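PDB 2JKS: bradyzoite surface antigen BSR4 from Toxoplasma gondii, which is a surface antigen of the bradyzoite stage, built from two SRS domains and found with zinc ions bound in the crystal, whose molecular role remains to be defined. Local coordinates for residues A133-C138 against A154-V159; E194-T199 against T256-Q261; C176-G181 against C275-T280; S32-K37 against N160-A165. One frame throughout, in Å; residues are numbered along the deposited sequence.

Overall arrangement
Interactions 1 and 4 share strand 152-161, which pairs antiparallel with 132-141 on one flank and parallel with the edge strand 29-35 on the other; the two contacts touch, with centres about 15 Å apart. Interaction 1 is largely buried and mainly apolar beyond its backbone bonds, whereas interaction 4 is partly buried, held by three backbone bonds and supplemented by two bridging waters. Interaction 2, its centre about 47 Å from that of interaction 1, is a partly buried strand pair in the second SRS domain, rich in threonine and ending beside a zinc ion. Interaction 3 is buried but forms no hydrogen bond between its segments: sulfur atoms and a tyrosine edge pack there, and its loop touches interaction 4.

Interaction 1: residues A133-C138 against A154-V159; sequences AFVVGC and ACKLTV
F134 lays one face of its ring against V159. The V159 CB sits 3.7 Å from the centroid of the F134 ring, 23° off the normal, a CH-pi contact displaced toward the rim; V159 CG2 reaches F134 CE1 at 3.6 Å and CG1 leans on CZ and CE2. The F134 ring gets there because CG stands between its backbone N and carbonyl carbon (chi1 67°), which swings the ring alongside V159. On the same face, V136 CG2 meets L157 CB more loosely, at 4.2 Å, and both residues pack on F44. The segments belong to the beta hairpin of strands 132-141 and 152-161 in the first SRS domain. Its hydrogen-bonded pairs are F134 with V159, V136 with L157 and C138 with C155. V159 N lies 2.8 Å from F134 O. The longest of the bonds puts C138 N 3.2 Å from C155 O. C138 and C155 go on to disulfides with C46 and C16. The other face, bearing V135, K156 and T158, is less enclosed. There V135 straddles two partly exposed neighbours: its CG1 lies 3.8 Å from K156 CG, and its CG2 3.5 Å from T158 OG1, while the twice-bent lysine chain carries on past the valine to its amino end.

Interaction 2: residues E194-T199 against T256-Q261; sequences EKNTLT and TLTIPQ. With ZN (zinc ion), chain E.
N196 and I259 hold each other twice, once through backbone and once through the asparagine side chain. The N196 O accepts I259 N at 2.9 Å. From the same residue CB starts toward the other segment and lies 3.3 Å from I259 O. CG then stands between the backbone N and carbonyl carbon (chi1 65°), which turns the ND2 end of the amide toward I259 O and Q261 CG. At the tip, ND2 donates to I259 O at 2.9 Å; the acceptor lies near the N196 amide plane, but the donor stands 40° above the plane of the I259 carbonyl. ND2 also rests 3.4 Å from Q261 CG and beside T258 CG2, while Q261 NE2 turns to T193 O. These two bonds lie just beyond the end of an antiparallel pair, strands 197-201 and 254-258, neighbours in a five-stranded sheet of the second SRS domain. Further along, L198 and L257 exchange backbone bonds and direct their side chains to F271 on the facing sheet. The other face carries threonines: T199 OG1 and T256 OG1 are hydrogen-bonded at 2.9 Å, and T197 CG2 lies beside T258. Before the strand, E194 faces away from 256-261; its OE2 binds a zinc ion at 2.3 Å, together with H312 from the histidine run that ends the chain.

Interaction 3: residues C176-G181 against C275-T280; sequences CAYGKG and CVPKKT
C176 opens the contact with sulfur against sulfur: its SG lies 3.3 Å from C275 SG, a packing distance and not a bond. Each is committed to a separate disulfide, C176 to C301 and C275 to C202, so two cystines are pressed together in the core of the second SRS domain. Next to meet the strand is Y178, whose CG is anti to the carbonyl carbon (chi1 -48°), bringing the ring edge up to strand 269-277. Its CE1 lies 3.6 Å from C275 CB and 3.7 Å from C275 O, the oxygen being in the ring plane. OH comes within 3.1 Å of C275 CB, a snug approach, and makes its hydrogen bond to C202 O, the carbonyl of the other half of that cystine. Further back along the ring, CD1 touches P277 CD more loosely, at 4.2 Å. The side chains of Y178 and D205 have their nearest atoms about 4 Å apart, and D205 binds zinc together with E96 of the first domain. The two segments thus meet by apolar packing alone; the bond from Y178 OH to C202 O probably sets the ring's orientation, close to a zinc site shared by the two domains.

Interaction 4: residues S32-K37 against N160-A165; sequences SLTLSK and NVEARA
N160 O is held by two groups of the neighbouring strand: L35 N donates to it at 2.7 Å, and T34 CA adds a C-H...O contact at 3.2 Å. N160 N in turn donates to L33 O, and E162 N to L35 O at 2.9 Å. Bonds that alternate in this way, with T34 beside N160 and L35 beside V161, define a parallel pairing. It attaches 29-35 as an edge strand to 152-161 in the mixed sheet of the first SRS domain. L35 and V161 face the buried side, where L35 packs on V159 and A42 and V161 on F134. On the more exposed side E162 crosses T34 at about a right angle: with CG anti to its own carbonyl carbon (chi1 -60°), the extended chain reaches out across T34, E162 CG lying 3.5 Å from T34 CG2, and the carboxylate spans T34 CG2 and S36 CB, OE1 being 3.5 Å from the latter. Nearby, a water joins S32 OG (2.6 Å) to N160 ND2 (3.0 Å). Where the strands part, a second water accepts from K37 N and donates to A163 O. Beyond them A163 N is bonded to D131, whose carboxylate also takes K180 N of the second domain. Backbone bonds thus fix the pairing, while water completes the polar links at both ends, consistent with a sheet edge that meets solvent just before the chain passes to the next domain.

Interaction 1: residues A133-C138 against A154-V159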
loop_
_atom_site.group_PDB
_atom_site.type_symbol
_atom_site.label_atom_id
_atom_site.label_comp_id
_atom_site.label_asym_id
_atom_site.label_seq_id
_atom_site.Cartn_x
_atom_site.Cartn_y
_atom_site.Cartn_z
ATOM N N ALA A 133 -2.406 5.402 -6.632
ATOM C CA ALA A 133 -2.402 6.762 -7.150
ATOM C C ALA A 133 -3.799 7.371 -7.062
ATOM O O ALA A 133 -4.821 6.682 -7.260
ATOM C CB ALA A 133 -1.913 6.764 -8.609
ATOM N N PHE A 134 -3.854 8.668 -6.824
ATOM C CA PHE A 134 -5.120 9.397 -6.930
ATOM C C PHE A 134 -4.843 10.735 -7.560
ATOM O O PHE A 134 -3.670 11.079 -7.809
ATOM C CB PHE A 134 -5.806 9.539 -5.541
ATOM C CG PHE A 134 -5.051 10.426 -4.543
ATOM C CD1 PHE A 134 -5.180 11.831 -4.601
ATOM C CD2 PHE A 134 -4.251 9.855 -3.550
ATOM C CE1 PHE A 134 -4.531 12.641 -3.729
ATOM C CE2 PHE A 134 -3.584 10.692 -2.600
ATOM C CZ PHE A 134 -3.747 12.083 -2.706
ATOM N N VAL A 135 -5.923 11.470 -7.821
ATOM C CA VAL A 135 -5.881 12.766 -8.515
ATOM C C VAL A 135 -6.775 13.749 -7.705
ATOM O O VAL A 135 -7.863 13.394 -7.199
ATOM C CB VAL A 135 -6.353 12.646 -10.042
ATOM C CG1 VAL A 135 -6.788 13.992 -10.617
ATOM C CG2 VAL A 135 -5.253 12.076 -10.943
ATOM N N VAL A 136 -6.277 14.963 -7.568
ATOM C CA VAL A 136 -7.018 16.110 -7.045
ATOM C C VAL A 136 -6.644 17.256 -8.009
ATOM O O VAL A 136 -5.706 17.143 -8.814
ATOM C CB VAL A 136 -6.673 16.451 -5.523
ATOM C CG1 VAL A 136 -7.135 15.328 -4.524
ATOM C CG2 VAL A 136 -5.129 16.735 -5.327
ATOM N N GLY A 137 -7.377 18.351 -7.944
ATOM C CA GLY A 137 -7.113 19.440 -8.858
ATOM C C GLY A 137 -7.837 20.690 -8.413
ATOM O O GLY A 137 -8.611 20.651 -7.462
ATOM N N CYS A 138 -7.568 21.803 -9.089
ATOM C CA CYS A 138 -8.358 23.019 -8.896
ATOM C C CYS A 138 -8.788 23.502 -10.269
ATOM O O CYS A 138 -8.090 23.284 -11.237
ATOM C CB CYS A 138 -7.540 24.098 -8.165
ATOM S SG CYS A 138 -7.287 23.659 -6.456
ATOM N N ALA A 154 -7.605 24.732 -15.354
ATOM C CA ALA A 154 -7.473 23.803 -14.228
ATOM C C ALA A 154 -6.021 23.339 -14.048
ATOM O O ALA A 154 -5.214 23.459 -14.967
ATOM C CB ALA A 154 -8.397 22.613 -14.457
ATOM N N CYS A 155 -5.702 22.856 -12.844
ATOM C CA CYS A 155 -4.463 22.113 -12.583
ATOM C C CYS A 155 -4.881 20.734 -12.199
ATOM O O CYS A 155 -5.851 20.539 -11.443
ATOM C CB CYS A 155 -3.730 22.663 -11.365
ATOM S SG CYS A 155 -2.872 24.178 -11.639
ATOM N N LYS A 156 -4.126 19.770 -12.666
ATOM C CA LYS A 156 -4.331 18.416 -12.205
ATOM C C LYS A 156 -3.090 17.823 -11.464
ATOM O O LYS A 156 -1.983 17.862 -11.966
ATOM C CB LYS A 156 -4.755 17.580 -13.403
ATOM C CG LYS A 156 -4.885 16.150 -13.133
ATOM C CD LYS A 156 -4.547 15.470 -14.408
ATOM C CE LYS A 156 -5.432 14.273 -14.598
ATOM N NZ LYS A 156 -5.095 13.706 -15.903
ATOM N N LEU A 157 -3.301 17.282 -10.258
ATOM C CA LEU A 157 -2.207 16.718 -9.490
ATOM C C LEU A 157 -2.407 15.225 -9.303
ATOM O O LEU A 157 -3.385 14.819 -8.719
ATOM C CB LEU A 157 -2.085 17.400 -8.101
ATOM C CG LEU A 157 -0.935 16.899 -7.198
ATOM C CD1 LEU A 157 0.439 17.126 -7.831
ATOM C CD2 LEU A 157 -0.989 17.514 -5.784
ATOM N N THR A 158 -1.471 14.422 -9.800
ATOM C CA THR A 158 -1.464 13.015 -9.497
ATOM C C THR A 158 -0.577 12.761 -8.256
ATOM O O THR A 158 0.595 13.117 -8.244
ATOM C CB THR A 158 -0.998 12.172 -10.706
ATOM O OG1 THR A 158 -1.876 12.412 -11.828
ATOM C CG2 THR A 158 -0.976 10.679 -10.374
ATOM N N VAL A 159 -1.137 12.117 -7.230
ATOM C CA VAL A 159 -0.333 11.729 -6.071
ATOM C C VAL A 159 -0.224 10.210 -6.077
ATOM O O VAL A 159 -1.230 9.518 -6.005
ATOM C CB VAL A 159 -0.963 12.211 -4.744
ATOM C CG1 VAL A 159 -0.152 11.753 -3.427
ATOM C CG2 VAL A 159 -1.330 13.812 -4.806
#

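Interaction 2: residues E194-T199 against T256-Q261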
loop_
_atom_site.group_PDB
_atom_site.type_symbol
_atom_site.label_atom_id
_atom_site.label_comp_id
_atom_site.label_asym_id
_atom_site.label_seq_id
_atom_site.Cartn_x
_atom_site.Cartn_y
_atom_site.Cartn_z
ATOM N N GLU A 194 12.299 -20.118 22.352
ATOM C CA GLU A 194 11.640 -18.928 22.912
ATOM C C GLU A 194 10.771 -18.180 21.905
ATOM O O GLU A 194 9.907 -17.367 22.303
ATOM C CB GLU A 194 12.675 -17.952 23.431
ATOM C CG GLU A 194 13.497 -18.503 24.606
ATOM C CD GLU A 194 14.765 -17.720 24.837
ATOM O OE1 GLU A 194 14.832 -16.481 24.673
ATOM O OE2 GLU A 194 15.748 -18.346 25.168
ATOM N N LYS A 195 11.043 -18.428 20.619
ATOM C CA LYS A 195 10.313 -17.752 19.542
ATOM C C LYS A 195 9.742 -18.820 18.646
ATOM O O LYS A 195 10.217 -18.974 17.549
ATOM C CB LYS A 195 11.248 -16.889 18.664
ATOM C CG LYS A 195 12.410 -16.298 19.331
ATOM C CD LYS A 195 12.144 -14.895 19.593
ATOM C CE LYS A 195 12.306 -14.066 18.269
ATOM N NZ LYS A 195 11.188 -13.059 18.221
ATOM N N ASN A 196 8.765 -19.576 19.139
ATOM C CA ASN A 196 8.330 -20.800 18.484
ATOM C C ASN A 196 7.089 -20.589 17.620
ATOM O O ASN A 196 6.501 -21.546 17.155
ATOM C CB ASN A 196 8.084 -21.900 19.525
ATOM C CG ASN A 196 6.932 -21.546 20.457
ATOM O OD1 ASN A 196 6.845 -20.415 20.863
ATOM N ND2 ASN A 196 6.035 -22.496 20.744
ATOM N N THR A 197 6.723 -19.328 17.374
ATOM C CA THR A 197 5.602 -19.026 16.464
ATOM C C THR A 197 5.996 -18.196 15.235
ATOM O O THR A 197 7.005 -17.568 15.214
ATOM C CB THR A 197 4.430 -18.351 17.176
ATOM O OG1 THR A 197 4.798 -17.012 17.505
ATOM C CG2 THR A 197 4.069 -19.110 18.445
ATOM N N LEU A 198 5.156 -18.250 14.209
ATOM C CA LEU A 198 5.324 -17.459 13.018
ATOM C C LEU A 198 3.920 -17.094 12.524
ATOM O O LEU A 198 3.140 -17.980 12.250
ATOM C CB LEU A 198 6.003 -18.334 11.965
ATOM C CG LEU A 198 6.201 -17.646 10.616
ATOM C CD1 LEU A 198 7.045 -16.349 10.678
ATOM C CD2 LEU A 198 6.779 -18.702 9.582
ATOM N N THR A 199 3.643 -15.803 12.357
ATOM C CA THR A 199 2.383 -15.356 11.757
ATOM C C THR A 199 2.685 -14.656 10.465
ATOM O O THR A 199 3.513 -13.737 10.433
ATOM C CB THR A 199 1.641 -14.378 12.671
ATOM O OG1 THR A 199 1.430 -15.007 13.943
ATOM C CG2 THR A 199 0.270 -13.950 12.046
ATOM N N THR A 256 -0.893 -18.821 11.302
ATOM C CA THR A 256 0.118 -18.830 12.344
ATOM C C THR A 256 0.613 -20.244 12.570
ATOM O O THR A 256 -0.164 -21.159 12.905
ATOM C CB THR A 256 -0.466 -18.269 13.654
ATOM O OG1 THR A 256 -0.785 -16.879 13.488
ATOM C CG2 THR A 256 0.516 -18.490 14.825
ATOM N N LEU A 257 1.920 -20.415 12.440
ATOM C CA LEU A 257 2.560 -21.685 12.779
ATOM C C LEU A 257 3.072 -21.608 14.231
ATOM O O LEU A 257 3.665 -20.608 14.617
ATOM C CB LEU A 257 3.733 -21.931 11.820
ATOM C CG LEU A 257 4.629 -23.130 12.132
ATOM C CD1 LEU A 257 3.890 -24.420 11.911
ATOM C CD2 LEU A 257 5.889 -23.076 11.233
ATOM N N THR A 258 2.760 -22.633 15.037
ATOM C CA THR A 258 3.275 -22.769 16.411
ATOM C C THR A 258 3.933 -24.116 16.483
ATOM O O THR A 258 3.261 -25.153 16.339
ATOM C CB THR A 258 2.150 -22.697 17.467
ATOM O OG1 THR A 258 1.440 -21.466 17.293
ATOM C CG2 THR A 258 2.738 -22.803 18.897
ATOM N N ILE A 259 5.258 -24.121 16.619
ATOM C CA ILE A 259 5.992 -25.349 16.819
ATOM C C ILE A 259 6.029 -25.583 18.326
ATOM O O ILE A 259 6.623 -24.785 19.004
ATOM C CB ILE A 259 7.462 -25.261 16.289
ATOM C CG1 ILE A 259 7.503 -25.023 14.761
ATOM C CG2 ILE A 259 8.233 -26.502 16.628
ATOM C CD1 ILE A 259 8.890 -24.531 14.295
ATOM N N PRO A 260 5.402 -26.673 18.839
ATOM C CA PRO A 260 5.444 -26.935 20.290
ATOM C C PRO A 260 6.899 -26.909 20.804
ATOM O O PRO A 260 7.841 -27.364 20.116
ATOM C CB PRO A 260 4.797 -28.331 20.417
ATOM C CG PRO A 260 3.946 -28.465 19.185
ATOM C CD PRO A 260 4.607 -27.687 18.122
ATOM N N GLN A 261 7.128 -26.299 21.966
ATOM C CA GLN A 261 8.528 -25.954 22.302
ATOM C C GLN A 261 9.475 -27.135 22.431
ATOM O O GLN A 261 10.663 -26.978 22.238
ATOM C CB GLN A 261 8.615 -25.056 23.535
ATOM C CG GLN A 261 7.860 -23.753 23.353
ATOM C CD GLN A 261 7.838 -22.892 24.580
ATOM O OE1 GLN A 261 7.152 -23.201 25.551
ATOM N NE2 GLN A 261 8.548 -21.783 24.535
HETATM ZN ZN ZN E . 15.782 -19.808 26.938
#

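Interaction 3: residues C176-G181 against C275-T280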
loop_
_atom_site.group_PDB
_atom_site.type_symbol
_atom_site.label_atom_id
_atom_site.label_comp_id
_atom_site.label_asym_id
_atom_site.label_seq_id
_atom_site.Cartn_x
_atom_site.Cartn_y
_atom_site.Cartn_z
ATOM N N CYS A 176 3.072 -8.639 4.978
ATOM C CA CYS A 176 3.511 -8.698 3.581
ATOM C C CYS A 176 2.839 -7.575 2.784
ATOM O O CYS A 176 1.676 -7.257 3.006
ATOM C CB CYS A 176 3.164 -10.060 2.927
ATOM S SG CYS A 176 4.307 -11.413 3.348
ATOM N N ALA A 177 3.615 -6.995 1.883
ATOM C CA ALA A 177 3.111 -6.052 0.878
ATOM C C ALA A 177 3.728 -6.403 -0.485
ATOM O O ALA A 177 4.526 -7.340 -0.600
ATOM C CB ALA A 177 3.402 -4.609 1.306
ATOM N N TYR A 178 3.335 -5.676 -1.535
ATOM C CA TYR A 178 3.424 -6.182 -2.900
ATOM C C TYR A 178 3.734 -5.034 -3.876
ATOM O O TYR A 178 3.730 -5.237 -5.109
ATOM C CB TYR A 178 2.078 -6.853 -3.319
ATOM C CG TYR A 178 1.551 -7.817 -2.275
ATOM C CD1 TYR A 178 2.137 -9.090 -2.121
ATOM C CD2 TYR A 178 0.529 -7.440 -1.394
ATOM C CE1 TYR A 178 1.744 -9.935 -1.113
ATOM C CE2 TYR A 178 0.109 -8.294 -0.419
ATOM C CZ TYR A 178 0.741 -9.521 -0.263
ATOM O OH TYR A 178 0.286 -10.348 0.692
ATOM N N GLY A 179 4.045 -3.857 -3.331
ATOM C CA GLY A 179 4.476 -2.715 -4.151
ATOM C C GLY A 179 5.777 -2.929 -4.869
ATOM O O GLY A 179 6.568 -3.786 -4.481
ATOM N N LYS A 180 5.998 -2.158 -5.926
ATOM C CA LYS A 180 7.288 -2.115 -6.618
ATOM C C LYS A 180 8.533 -2.108 -5.687
ATOM O O LYS A 180 9.533 -2.803 -5.963
ATOM C CB LYS A 180 7.347 -0.877 -7.592
ATOM C CG LYS A 180 8.472 -0.950 -8.647
ATOM C CD LYS A 180 8.681 0.410 -9.354
ATOM C CE LYS A 180 9.857 0.393 -10.366
ATOM N NZ LYS A 180 11.191 0.650 -9.722
ATOM N N GLY A 181 8.477 -1.343 -4.604
ATOM C CA GLY A 181 9.568 -1.253 -3.656
ATOM C C GLY A 181 9.413 -2.044 -2.355
ATOM O O GLY A 181 10.234 -1.910 -1.474
ATOM N N CYS A 275 3.762 -14.630 0.674
ATOM C CA CYS A 275 2.524 -14.108 0.105
ATOM C C CYS A 275 2.787 -13.665 -1.308
ATOM O O CYS A 275 3.755 -12.943 -1.593
ATOM C CB CYS A 275 1.988 -12.932 0.949
ATOM S SG CYS A 275 1.642 -13.281 2.681
ATOM N N VAL A 276 1.920 -14.124 -2.214
ATOM C CA VAL A 276 1.946 -13.657 -3.606
ATOM C C VAL A 276 0.707 -12.813 -3.893
ATOM O O VAL A 276 -0.331 -12.995 -3.227
ATOM C CB VAL A 276 2.132 -14.854 -4.615
ATOM C CG1 VAL A 276 3.434 -15.592 -4.288
ATOM C CG2 VAL A 276 0.975 -15.814 -4.498
ATOM N N PRO A 277 0.823 -11.827 -4.823
ATOM C CA PRO A 277 -0.369 -11.023 -5.147
ATOM C C PRO A 277 -1.495 -11.938 -5.619
ATOM O O PRO A 277 -1.235 -12.898 -6.387
ATOM C CB PRO A 277 0.092 -10.115 -6.323
ATOM C CG PRO A 277 1.557 -10.087 -6.275
ATOM C CD PRO A 277 2.016 -11.388 -5.576
ATOM N N LYS A 278 -2.710 -11.690 -5.141
ATOM C CA LYS A 278 -3.762 -12.681 -5.313
ATOM C C LYS A 278 -4.145 -12.912 -6.767
ATOM O O LYS A 278 -4.162 -11.980 -7.568
ATOM C CB LYS A 278 -4.972 -12.401 -4.436
ATOM C CG LYS A 278 -5.871 -11.272 -4.831
ATOM C CD LYS A 278 -7.023 -11.187 -3.791
ATOM C CE LYS A 278 -7.386 -12.583 -3.187
ATOM N NZ LYS A 278 -6.558 -12.985 -1.965
ATOM N N LYS A 279 -4.378 -14.187 -7.096
ATOM C CA LYS A 279 -4.768 -14.596 -8.444
ATOM C C LYS A 279 -6.097 -13.906 -8.690
ATOM O O LYS A 279 -7.093 -14.110 -7.963
ATOM C CB LYS A 279 -4.836 -16.129 -8.616
ATOM C CG LYS A 279 -6.253 -16.749 -8.617
ATOM C CD LYS A 279 -6.702 -17.255 -7.231
ATOM C CE LYS A 279 -6.337 -18.742 -7.029
ATOM N NZ LYS A 279 -7.390 -19.467 -6.260
ATOM N N THR A 280 -6.077 -13.045 -9.693
ATOM C CA THR A 280 -7.048 -11.983 -9.798
ATOM C C THR A 280 -8.177 -12.283 -10.786
ATOM O O THR A 280 -9.235 -12.778 -10.377
ATOM C CB THR A 280 -6.346 -10.669 -10.144
ATOM O OG1 THR A 280 -7.339 -9.672 -10.407
ATOM C CG2 THR A 280 -5.393 -10.842 -11.366
#

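Interaction 4: residues S32-K37 against N160-A165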
loop_
_atom_site.group_PDB
_atom_site.type_symbol
_atom_site.label_atom_id
_atom_site.label_comp_id
_atom_site.label_asym_id
_atom_site.label_seq_id
_atom_site.Cartn_x
_atom_site.Cartn_y
_atom_site.Cartn_z
ATOM N N SER A 32 2.899 15.737 -10.808
ATOM C CA SER A 32 2.786 14.569 -9.910
ATOM C C SER A 32 3.625 14.817 -8.721
ATOM O O SER A 32 4.532 15.622 -8.778
ATOM C CB SER A 32 3.286 13.283 -10.564
ATOM O OG SER A 32 2.358 12.930 -11.551
ATOM N N LEU A 33 3.320 14.107 -7.627
ATOM C CA LEU A 33 4.305 13.946 -6.550
ATOM C C LEU A 33 4.065 12.582 -5.900
ATOM O O LEU A 33 3.038 11.960 -6.152
ATOM C CB LEU A 33 4.204 15.062 -5.546
ATOM C CG LEU A 33 2.847 15.279 -4.930
ATOM C CD1 LEU A 33 2.741 14.468 -3.585
ATOM C CD2 LEU A 33 2.748 16.769 -4.650
ATOM N N THR A 34 5.016 12.107 -5.107
ATOM C CA THR A 34 4.926 10.761 -4.524
ATOM C C THR A 34 5.008 10.830 -3.015
ATOM O O THR A 34 5.889 11.525 -2.476
ATOM C CB THR A 34 6.062 9.834 -5.076
ATOM O OG1 THR A 34 5.882 9.706 -6.482
ATOM C CG2 THR A 34 6.062 8.434 -4.402
ATOM N N LEU A 35 4.089 10.146 -2.326
ATOM C CA LEU A 35 4.212 9.960 -0.874
ATOM C C LEU A 35 4.725 8.560 -0.575
ATOM O O LEU A 35 4.435 7.599 -1.297
ATOM C CB LEU A 35 2.889 10.224 -0.124
ATOM C CG LEU A 35 2.330 11.647 -0.218
ATOM C CD1 LEU A 35 0.959 11.710 0.402
ATOM C CD2 LEU A 35 3.295 12.688 0.410
ATOM N N SER A 36 5.530 8.472 0.483
ATOM C CA SER A 36 6.114 7.207 0.926
ATOM C C SER A 36 6.692 7.373 2.330
ATOM O O SER A 36 6.723 8.490 2.858
ATOM C CB SER A 36 7.255 6.769 0.009
ATOM O OG SER A 36 8.210 7.811 -0.154
ATOM N N LYS A 37 7.133 6.254 2.921
ATOM C CA LYS A 37 7.903 6.280 4.178
ATOM C C LYS A 37 8.937 7.392 4.126
ATOM O O LYS A 37 9.755 7.462 3.205
ATOM C CB LYS A 37 8.595 4.920 4.450
ATOM C CG LYS A 37 8.854 4.678 5.972
ATOM C CD LYS A 37 10.008 3.714 6.160
ATOM C CE LYS A 37 10.384 3.575 7.643
ATOM N NZ LYS A 37 10.744 2.138 7.985
ATOM N N ASN A 160 1.008 9.730 -6.175
ATOM C CA ASN A 160 1.374 8.329 -6.091
ATOM C C ASN A 160 1.683 8.074 -4.640
ATOM O O ASN A 160 2.325 8.901 -4.001
ATOM C CB ASN A 160 2.606 8.112 -6.988
ATOM C CG ASN A 160 2.281 8.375 -8.443
ATOM O OD1 ASN A 160 1.445 7.680 -9.009
ATOM N ND2 ASN A 160 2.864 9.436 -9.032
ATOM N N VAL A 161 1.161 6.984 -4.098
ATOM C CA VAL A 161 1.452 6.572 -2.736
ATOM C C VAL A 161 2.117 5.188 -2.840
ATOM O O VAL A 161 1.514 4.249 -3.366
ATOM C CB VAL A 161 0.168 6.502 -1.870
ATOM C CG1 VAL A 161 0.518 6.138 -0.447
ATOM C CG2 VAL A 161 -0.649 7.852 -1.997
ATOM N N GLU A 162 3.378 5.109 -2.424
ATOM C CA GLU A 162 4.122 3.846 -2.504
ATOM C C GLU A 162 3.673 2.941 -1.380
ATOM O O GLU A 162 3.457 3.405 -0.266
ATOM C CB GLU A 162 5.615 4.093 -2.396
ATOM C CG GLU A 162 6.100 5.007 -3.515
ATOM C CD GLU A 162 7.607 5.115 -3.622
ATOM O OE1 GLU A 162 8.314 4.722 -2.678
ATOM O OE2 GLU A 162 8.082 5.617 -4.662
ATOM N N ALA A 163 3.543 1.646 -1.687
ATOM C CA ALA A 163 3.207 0.620 -0.708
ATOM C C ALA A 163 4.216 0.590 0.450
ATOM O O ALA A 163 5.403 0.840 0.256
ATOM C CB ALA A 163 3.221 -0.766 -1.421
ATOM N N ARG A 164 3.755 0.258 1.640
ATOM C CA ARG A 164 4.664 -0.045 2.745
ATOM C C ARG A 164 5.593 -1.197 2.353
ATOM O O ARG A 164 5.265 -2.010 1.456
ATOM C CB ARG A 164 3.886 -0.461 3.990
ATOM C CG ARG A 164 3.155 -1.802 3.856
ATOM C CD ARG A 164 1.816 -1.670 4.549
ATOM N NE ARG A 164 1.866 -1.944 5.966
ATOM C CZ ARG A 164 1.063 -1.341 6.852
ATOM N NH1 ARG A 164 0.202 -0.398 6.462
ATOM N NH2 ARG A 164 1.137 -1.659 8.137
ATOM N N ALA A 165 6.694 -1.308 3.085
ATOM C CA ALA A 165 7.647 -2.394 2.871
ATOM C C ALA A 165 7.069 -3.605 3.577
ATOM O O ALA A 165 6.454 -3.465 4.625
ATOM C CB ALA A 165 9.058 -2.049 3.485
HETATM O O HOH W 1 2.588 10.312 -11.884
HETATM O O HOH W 2 6.351 3.734 1.286
#